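Local structure of EF0056 (Enterococcus faecalis, 6ORI) at residues 199-204 with 386-391; 264-269 with 378-383. The protein is part of the N-terminal region of an enterococcal surface protein with immunoglobulin-like architecture, of unknown function but probably linked to biofilm formation. All coordinates share one frame; numbering follows the deposited sequence. Where two conformers were deposited one is given.

Contact 1: residues 199-204 with 386-391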
ATOM      1  N   ASN A 199      -3.143   4.581 -17.008  1.00 36.41           N
ATOM      2  CA  ASN A 199      -2.783   5.200 -18.282  1.00 24.09           C
ATOM      3  C   ASN A 199      -3.800   6.242 -18.734  1.00 22.75           C
ATOM      4  O   ASN A 199      -3.565   6.959 -19.705  1.00 33.88           O
ATOM      5  CB  ASN A 199      -2.605   4.122 -19.354  1.00 47.35           C
ATOM      6  CG  ASN A 199      -1.774   2.949 -18.865  1.00 41.14           C
ATOM      7  OD1 ASN A 199      -0.681   3.129 -18.327  1.00 45.95           O
ATOM      8  ND2 ASN A 199      -2.301   1.741 -19.031  1.00 61.18           N
ATOM      9  N   LYS A 200      -4.923   6.337 -18.029  1.00 21.95           N
ATOM     10  CA  LYS A 200      -5.881   7.404 -18.283  1.00 29.76           C
ATOM     11  C   LYS A 200      -5.353   8.733 -17.741  1.00 41.39           C
ATOM     12  O   LYS A 200      -5.963   9.787 -17.964  1.00 38.37           O
ATOM     13  CB  LYS A 200      -7.235   7.100 -17.641  1.00 38.22           C
ATOM     14  CG  LYS A 200      -8.049   6.022 -18.356  1.00 44.26           C
ATOM     15  CD  LYS A 200      -9.479   6.494 -18.593  1.00 65.75           C
ATOM     16  CE  LYS A 200     -10.244   6.696 -17.287  1.00 62.35           C
ATOM     17  NZ  LYS A 200     -11.414   7.611 -17.443  1.00 63.97           N
ATOM     18  N   LEU A 201      -4.227   8.681 -17.028  1.00 25.85           N
ATOM     19  CA  LEU A 201      -3.677   9.879 -16.398  1.00 18.74           C
ATOM     20  C   LEU A 201      -2.423  10.365 -17.093  1.00 16.29           C
ATOM     21  O   LEU A 201      -1.487   9.610 -17.325  1.00 22.61           O
ATOM     22  CB  LEU A 201      -3.360   9.621 -14.927  1.00 15.99           C
ATOM     23  CG  LEU A 201      -4.521   9.139 -14.074  1.00 16.51           C
ATOM     24  CD1 LEU A 201      -4.021   8.837 -12.685  1.00 14.67           C
ATOM     25  CD2 LEU A 201      -5.629  10.174 -14.041  1.00 20.24           C
ATOM     26  N   ASP A 202      -2.414  11.656 -17.407  1.00 13.21           N
ATOM     27  CA  ASP A 202      -1.239  12.301 -17.962  1.00 12.59           C
ATOM     28  C   ASP A 202      -0.320  12.728 -16.829  1.00 10.88           C
ATOM     29  O   ASP A 202      -0.793  13.222 -15.812  1.00 13.42           O
ATOM     30  CB  ASP A 202      -1.681  13.522 -18.761  1.00 15.75           C
ATOM     31  CG  ASP A 202      -0.593  14.049 -19.684  1.00 17.91           C
ATOM     32  OD1 ASP A 202       0.355  13.305 -20.017  1.00 18.78           O
ATOM     33  OD2 ASP A 202      -0.690  15.221 -20.091  1.00 18.81           O
ATOM     34  N   VAL A 203       0.985  12.543 -16.977  1.00 11.82           N
ATOM     35  CA  VAL A 203       1.941  12.827 -15.912  1.00 11.55           C
ATOM     36  C   VAL A 203       2.366  14.289 -15.897  1.00 12.05           C
ATOM     37  O   VAL A 203       2.746  14.858 -16.914  1.00 14.33           O
ATOM     38  CB  VAL A 203       3.195  11.916 -15.981  1.00 14.47           C
ATOM     39  CG1 VAL A 203       4.232  12.265 -14.890  1.00 15.68           C
ATOM     40  CG2 VAL A 203       2.751  10.471 -15.858  1.00 18.73           C
ATOM     41  N   SER A 204       2.282  14.890 -14.719  1.00  5.71           N
ATOM     42  CA  SER A 204       2.681  16.270 -14.518  1.00  5.63           C
ATOM     43  C   SER A 204       4.194  16.460 -14.604  1.00  8.25           C
ATOM     44  O   SER A 204       4.956  15.597 -14.172  1.00  8.43           O
ATOM     45  CB  SER A 204       2.201  16.725 -13.128  1.00  6.35           C
ATOM     46  OG  SER A 204       2.540  18.069 -12.888  1.00  6.62           O
ATOM     47  N   LYS A 386      -5.029  18.558 -13.391  1.00  5.84           N
ATOM     48  CA  LYS A 386      -5.431  17.140 -13.317  1.00  4.98           C
ATOM     49  C   LYS A 386      -4.320  16.157 -13.733  1.00  5.94           C
ATOM     50  O   LYS A 386      -4.573  14.963 -13.874  1.00  6.67           O
ATOM     51  CB  LYS A 386      -6.708  16.880 -14.127  1.00  8.44           C
ATOM     52  CG  LYS A 386      -7.860  17.759 -13.690  1.00  8.36           C
ATOM     53  CD  LYS A 386      -9.156  17.512 -14.459  1.00 12.40           C
ATOM     54  CE  LYS A 386      -9.142  18.150 -15.824  1.00 10.84           C
ATOM     55  NZ  LYS A 386     -10.458  17.920 -16.510  1.00 14.30           N
ATOM     56  N   LYS A 387      -3.101  16.653 -13.890  1.00  4.82           N
ATOM     57  CA  LYS A 387      -1.972  15.820 -14.266  1.00  5.51           C
ATOM     58  C   LYS A 387      -1.383  15.171 -13.013  1.00  4.82           C
ATOM     59  O   LYS A 387      -1.232  15.808 -11.959  1.00  4.41           O
ATOM     60  CB  LYS A 387      -0.959  16.640 -15.052  1.00  9.38           C
ATOM     61  CG  LYS A 387      -1.628  17.306 -16.269  1.00 10.49           C
ATOM     62  CD  LYS A 387      -0.713  17.582 -17.417  1.00 18.19           C
ATOM     63  CE  LYS A 387      -1.510  18.112 -18.626  1.00 16.32           C
ATOM     64  NZ  LYS A 387      -2.558  17.157 -19.110  1.00 19.21           N
ATOM     65  N   LEU A 388      -1.096  13.880 -13.129  1.00  5.62           N
ATOM     66  CA  LEU A 388      -0.593  13.074 -12.032  1.00  4.36           C
ATOM     67  C   LEU A 388       0.750  13.540 -11.525  1.00  4.81           C
ATOM     68  O   LEU A 388       1.722  13.618 -12.295  1.00  5.98           O
ATOM     69  CB  LEU A 388      -0.488  11.636 -12.526  1.00  4.94           C
ATOM     70  CG  LEU A 388       0.152  10.618 -11.576  1.00  5.16           C
ATOM     71  CD1 LEU A 388      -0.612  10.440 -10.293  1.00  6.36           C
ATOM     72  CD2 LEU A 388       0.346   9.266 -12.275  1.00  5.49           C
ATOM     73  N   ILE A 389       0.858  13.810 -10.233  1.00  4.22           N
ATOM     74  CA  ILE A 389       2.174  14.046  -9.656  1.00  4.14           C
ATOM     75  C   ILE A 389       2.906  12.710  -9.660  1.00  3.64           C
ATOM     76  O   ILE A 389       2.428  11.723  -9.123  1.00  4.15           O
ATOM     77  CB  ILE A 389       2.088  14.619  -8.234  1.00  3.38           C
ATOM     78  CG1 ILE A 389       1.267  15.906  -8.222  1.00  4.33           C
ATOM     79  CG2 ILE A 389       3.487  14.855  -7.654  1.00  5.19           C
ATOM     80  CD1 ILE A 389       1.741  16.990  -9.197  1.00  4.65           C
ATOM     81  N   GLN A 390       4.054  12.666 -10.325  1.00  4.63           N
ATOM     82  CA  GLN A 390       4.701  11.390 -10.580  1.00  5.46           C
ATOM     83  C   GLN A 390       4.989  10.584  -9.315  1.00  5.43           C
ATOM     84  O   GLN A 390       5.430  11.123  -8.303  1.00  5.01           O
ATOM     85  CB  GLN A 390       5.987  11.632 -11.361  1.00  6.10           C
ATOM     86  CG  GLN A 390       6.633  10.378 -11.917  1.00  9.03           C
ATOM     87  CD  GLN A 390       7.615  10.647 -13.052  1.00 11.24           C
ATOM     88  OE1 GLN A 390       7.399  10.204 -14.186  1.00 13.50           O
ATOM     89  NE2 GLN A 390       8.666  11.376 -12.771  1.00 14.62           N
ATOM     90  N   ASN A 391       4.656   9.297  -9.386  1.00  4.01           N
ATOM     91  CA  ASN A 391       4.902   8.324  -8.327  1.00  5.07           C
ATOM     92  C   ASN A 391       3.985   8.534  -7.122  1.00  6.27           C
ATOM     93  O   ASN A 391       4.308   8.086  -6.032  1.00  8.18           O
ATOM     94  CB  ASN A 391       6.386   8.256  -7.929  1.00  5.13           C
ATOM     95  CG  ASN A 391       7.216   7.545  -8.965  1.00  9.46           C
ATOM     96  OD1 ASN A 391       6.761   6.599  -9.579  1.00 14.99           O
ATOM     97  ND2 ASN A 391       8.430   8.010  -9.169  1.00 16.69           N
TER
HETATM   98  O   HOH W   1      -4.600  13.620 -16.393  1.00 17.68           O
HETATM   99  O   HOH W   2       5.096  15.052 -11.472  1.00  6.79           O
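Lys387 reaches along Asp202, the two side chains side by side and pointing the same way. From CB, which packs 3.7 Å from Ser204 CA and passes near the carbonyl oxygen of Asp202, the chain runs out through CG, still skirting Asp202 O at 4.2 Å, to CD, now 3.6 Å from Asp202 OD2. CE comes closer still, and a bend at the last torsion (chi4 -60°) delivers NZ to Asp202 OD2 at 2.9 Å. This salt bridge uses the anti lone pair of OD2. The backbones also form a single bridge centred on Val203 and Leu388: Leu388 N donates to Asp202 O at 2.8 Å, and Ser204 N to Leu388 O at 2.8 Å. One water joins Asp202 N to Lys386 O, a second joins Ser204 O to Gln390 N, so the pairing is continued through solvent at each end. Leu201 and Leu388 meet through their CB atoms, and Val203 CG1 lies 3.8 Å from Gln390 OE1, while Gln390 NE2 donates to Ser208 O. The contact ties the loop between strands 184-189 and 211-221 to the loop between strands 375-382 and 394-398, with Leu201 and Leu388 packed on Trp380 of strand 375-382.

Contact 2: residues 264-269 with 378-383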
ATOM      1  N   TYR A 264      -4.631  18.640  -6.125  1.00  4.64           N
ATOM      2  CA  TYR A 264      -5.840  17.919  -5.749  1.00  5.74           C
ATOM      3  C   TYR A 264      -5.487  16.560  -5.200  1.00  4.39           C
ATOM      4  O   TYR A 264      -4.574  15.889  -5.713  1.00  5.04           O
ATOM      5  CB  TYR A 264      -6.768  17.732  -6.943  1.00  5.36           C
ATOM      6  CG  TYR A 264      -7.466  19.003  -7.369  1.00  6.23           C
ATOM      7  CD1 TYR A 264      -6.732  20.084  -7.844  1.00  8.96           C
ATOM      8  CD2 TYR A 264      -8.832  19.151  -7.239  1.00  8.13           C
ATOM      9  CE1 TYR A 264      -7.356  21.267  -8.241  1.00  8.98           C
ATOM     10  CE2 TYR A 264      -9.467  20.334  -7.641  1.00  8.33           C
ATOM     11  CZ  TYR A 264      -8.711  21.384  -8.125  1.00  9.23           C
ATOM     12  OH  TYR A 264      -9.336  22.565  -8.509  1.00  9.90           O
ATOM     13  N   ALA A 265      -6.210  16.167  -4.160  1.00  3.86           N
ATOM     14  CA  ALA A 265      -6.229  14.798  -3.660  1.00  5.01           C
ATOM     15  C   ALA A 265      -7.344  14.076  -4.396  1.00  4.74           C
ATOM     16  O   ALA A 265      -8.474  14.566  -4.439  1.00  6.36           O
ATOM     17  CB  ALA A 265      -6.488  14.829  -2.153  1.00  6.87           C
ATOM     18  N   ASN A 266      -7.014  12.936  -4.989  1.00  3.67           N
ATOM     19  CA  ASN A 266      -7.930  12.167  -5.837  1.00  4.55           C
ATOM     20  C   ASN A 266      -8.140  10.776  -5.309  1.00  4.59           C
ATOM     21  O   ASN A 266      -7.212  10.162  -4.775  1.00  5.22           O
ATOM     22  CB  ASN A 266      -7.403  12.004  -7.286  1.00  5.64           C
ATOM     23  CG  ASN A 266      -7.245  13.296  -8.000  1.00  6.11           C
ATOM     24  OD1 ASN A 266      -8.140  13.693  -8.755  1.00  8.42           O
ATOM     25  ND2 ASN A 266      -6.140  13.974  -7.773  1.00  6.29           N
ATOM     26  N   TYR A 267      -9.348  10.260  -5.496  1.00  4.82           N
ATOM     27  CA  TYR A 267      -9.711   8.939  -5.009  1.00  5.68           C
ATOM     28  C   TYR A 267     -10.726   8.364  -5.971  1.00  6.26           C
ATOM     29  O   TYR A 267     -11.523   9.085  -6.567  1.00  7.43           O
ATOM     30  CB  TYR A 267     -10.234   9.017  -3.557  1.00  7.51           C
ATOM     31  CG  TYR A 267     -11.173  10.191  -3.354  1.00  8.59           C
ATOM     32  CD1 TYR A 267     -10.701  11.445  -3.060  1.00  7.55           C
ATOM     33  CD2 TYR A 267     -12.537  10.040  -3.511  1.00  9.98           C
ATOM     34  CE1 TYR A 267     -11.562  12.547  -2.932  1.00  7.64           C
ATOM     35  CE2 TYR A 267     -13.395  11.113  -3.385  1.00  8.73           C
ATOM     36  CZ  TYR A 267     -12.907  12.364  -3.103  1.00  6.95           C
ATOM     37  OH  TYR A 267     -13.767  13.443  -3.005  1.00  9.51           O
ATOM     38  N   LYS A 268     -10.674   7.057  -6.119  1.00  6.10           N
ATOM     39  CA  LYS A 268     -11.574   6.325  -6.993  1.00  5.58           C
ATOM     40  C   LYS A 268     -11.983   5.056  -6.304  1.00  6.06           C
ATOM     41  O   LYS A 268     -11.141   4.312  -5.781  1.00  7.14           O
ATOM     42  CB  LYS A 268     -10.906   5.988  -8.327  1.00  9.09           C
ATOM     43  CG  LYS A 268     -11.856   5.335  -9.342  1.00 11.72           C
ATOM     44  CD  LYS A 268     -11.128   5.029 -10.653  1.00 18.11           C
ATOM     45  CE  LYS A 268     -12.100   4.607 -11.751  1.00 32.56           C
ATOM     46  NZ  LYS A 268     -12.873   3.397 -11.370  1.00 39.04           N
ATOM     47  N   ILE A 269     -13.280   4.795  -6.242  0.55  6.99           N
ATOM     48  CA  ILE A 269     -13.754   3.562  -5.631  0.55  7.96           C
ATOM     49  C   ILE A 269     -14.512   2.731  -6.644  0.55  5.91           C
ATOM     50  O   ILE A 269     -15.174   3.252  -7.543  0.55  5.94           O
ATOM     51  CB  ILE A 269     -14.613   3.804  -4.372  0.55 11.13           C
ATOM     52  CG1 ILE A 269     -16.027   4.288  -4.726  0.55  7.96           C
ATOM     53  CG2 ILE A 269     -13.902   4.786  -3.433  0.55 10.08           C
ATOM     54  CD1 ILE A 269     -17.005   4.203  -3.572  0.55  8.01           C
ATOM     55  N   ASP A 378      -8.363   3.375  -6.001  1.00  5.86           N
ATOM     56  CA  ASP A 378      -7.172   4.097  -6.461  1.00  7.28           C
ATOM     57  C   ASP A 378      -7.099   5.440  -5.759  1.00  7.30           C
ATOM     58  O   ASP A 378      -8.121   5.989  -5.348  1.00  6.62           O
ATOM     59  CB  ASP A 378      -7.242   4.329  -7.968  1.00  8.22           C
ATOM     60  CG  ASP A 378      -7.602   3.074  -8.739  1.00 12.94           C
ATOM     61  OD1 ASP A 378      -6.681   2.324  -9.099  1.00 17.68           O
ATOM     62  OD2 ASP A 378      -8.806   2.810  -8.952  1.00 16.45           O
ATOM     63  N   SER A 379      -5.897   5.981  -5.651  1.00  4.82           N
ATOM     64  CA  SER A 379      -5.707   7.315  -5.100  1.00  4.21           C
ATOM     65  C   SER A 379      -4.460   7.917  -5.710  1.00  4.12           C
ATOM     66  O   SER A 379      -3.503   7.205  -6.009  1.00  5.02           O
ATOM     67  CB  SER A 379      -5.579   7.277  -3.589  1.00  6.15           C
ATOM     68  OG  SER A 379      -6.714   6.687  -3.004  1.00  9.99           O
ATOM     69  N   TRP A 380      -4.451   9.233  -5.889  1.00  3.65           N
ATOM     70  CA  TRP A 380      -3.285   9.899  -6.446  1.00  3.03           C
ATOM     71  C   TRP A 380      -3.365  11.378  -6.155  1.00  3.90           C
ATOM     72  O   TRP A 380      -4.449  11.896  -5.849  1.00  4.73           O
ATOM     73  CB  TRP A 380      -3.143   9.650  -7.963  1.00  3.28           C
ATOM     74  CG  TRP A 380      -4.250  10.229  -8.835  1.00  3.69           C
ATOM     75  CD1 TRP A 380      -4.206  11.382  -9.581  1.00  5.25           C
ATOM     76  CD2 TRP A 380      -5.550   9.659  -9.061  1.00  3.92           C
ATOM     77  NE1 TRP A 380      -5.404  11.565 -10.243  1.00  5.53           N
ATOM     78  CE2 TRP A 380      -6.243  10.528  -9.938  1.00  4.11           C
ATOM     79  CE3 TRP A 380      -6.204   8.514  -8.594  1.00  5.11           C
ATOM     80  CZ2 TRP A 380      -7.545  10.274 -10.356  1.00  5.41           C
ATOM     81  CZ3 TRP A 380      -7.494   8.277  -9.000  1.00  6.66           C
ATOM     82  CH2 TRP A 380      -8.150   9.155  -9.868  1.00  6.46           C
ATOM     83  N   LEU A 381      -2.239  12.075  -6.257  1.00  2.98           N
ATOM     84  CA  LEU A 381      -2.253  13.536  -6.249  1.00  3.17           C
ATOM     85  C   LEU A 381      -2.141  14.031  -7.669  1.00  4.41           C
ATOM     86  O   LEU A 381      -1.449  13.412  -8.492  1.00  4.55           O
ATOM     87  CB  LEU A 381      -1.095  14.086  -5.406  1.00  3.95           C
ATOM     88  CG  LEU A 381      -1.038  13.625  -3.945  1.00  5.03           C
ATOM     89  CD1 LEU A 381       0.050  14.374  -3.214  1.00  6.72           C
ATOM     90  CD2 LEU A 381      -2.347  13.787  -3.215  1.00  6.41           C
ATOM     91  N   SER A 382      -2.792  15.152  -7.958  1.00  3.84           N
ATOM     92  CA  SER A 382      -2.682  15.784  -9.267  1.00  5.01           C
ATOM     93  C   SER A 382      -2.429  17.254  -9.079  1.00  6.12           C
ATOM     94  O   SER A 382      -2.708  17.823  -8.003  1.00  6.06           O
ATOM     95  CB  SER A 382      -3.923  15.555 -10.113  1.00  5.64           C
ATOM     96  OG  SER A 382      -5.050  16.106  -9.473  1.00  7.97           O
ATOM     97  N   ASP A 383      -1.871  17.874 -10.101  1.00  4.91           N
ATOM     98  CA  ASP A 383      -1.775  19.330 -10.116  1.00  4.77           C
ATOM     99  C   ASP A 383      -3.128  19.946 -10.488  1.00  4.99           C
ATOM    100  O   ASP A 383      -4.133  19.251 -10.683  1.00  5.26           O
ATOM    101  CB  ASP A 383      -0.604  19.798 -11.002  1.00  4.71           C
ATOM    102  CG  ASP A 383      -0.790  19.518 -12.482  1.00  5.19           C
ATOM    103  OD1 ASP A 383      -1.912  19.313 -12.955  1.00  5.62           O
ATOM    104  OD2 ASP A 383       0.255  19.502 -13.178  1.00  7.29           O
TER
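Trp380 holds its CG between its own backbone N and carbonyl carbon (chi1 65°), while Asn266 swings CG beside its backbone N (chi1 -62°); together these turns lay the Asn266 amide over the indole, the two planes 6° apart. Asn266 CB sits over the six-membered ring in a CH-pi contact, 3.4 Å from the centroid. The amide continues toward the pyrrole side, CG standing 3.4 Å from Trp380 NE1. Asn266 ND2 donates to Ser382 OG at 2.9 Å and, in a longer bond from above the carbonyl plane, to Trp380 O at 3.3 Å; that carbonyl also takes Asn266 N at 2.9 Å. At the ring's edge Lys268 CB approaches CZ3, and Lys268 runs alongside Asp378, its CD 3.6 Å and its NZ 4.8 Å from Asp378 OD2, near but not bridged. The strands are antiparallel, with hydrogen-bonded pairs Tyr264-Ser382, Asn266-Trp380 and Lys268-Asp378. On the other face, Ala265 CB packs against Leu381 CD2 at 4.4 Å. Lys268 makes a cation-pi contact with Phe197, and Asp378 OD1 bonds Thr395. Chemically, the ND2 bonds and the stacking over the indole together would favour one flip of the buried amide, and Trp380 O is gripped by two donors.

The two contacts lie 10 Å apart, centre to centre; contact 2 uses strand 375-382 and contact 1 the loop that leaves it. Along the chain 199-204 comes first, then 264-269, 378-383 and 386-391, so contact 2 falls wholly between the two halves of contact 1. Contact 2 pairs the two central strands of a four-stranded antiparallel sheet; contact 1 holds the loop that leads from 375-382 to its other neighbour, 394-398. They touch directly: Ser204 OG lies 2.7 Å from Asp383 OD2, Ile389 N 2.9 Å from Leu381 O, and Lys387 O 3.3 Å from Ser382 CB. The loop preceding strand 211-221 is thereby joined to the sheet of 318-322, 264-269, 375-382 and 394-398.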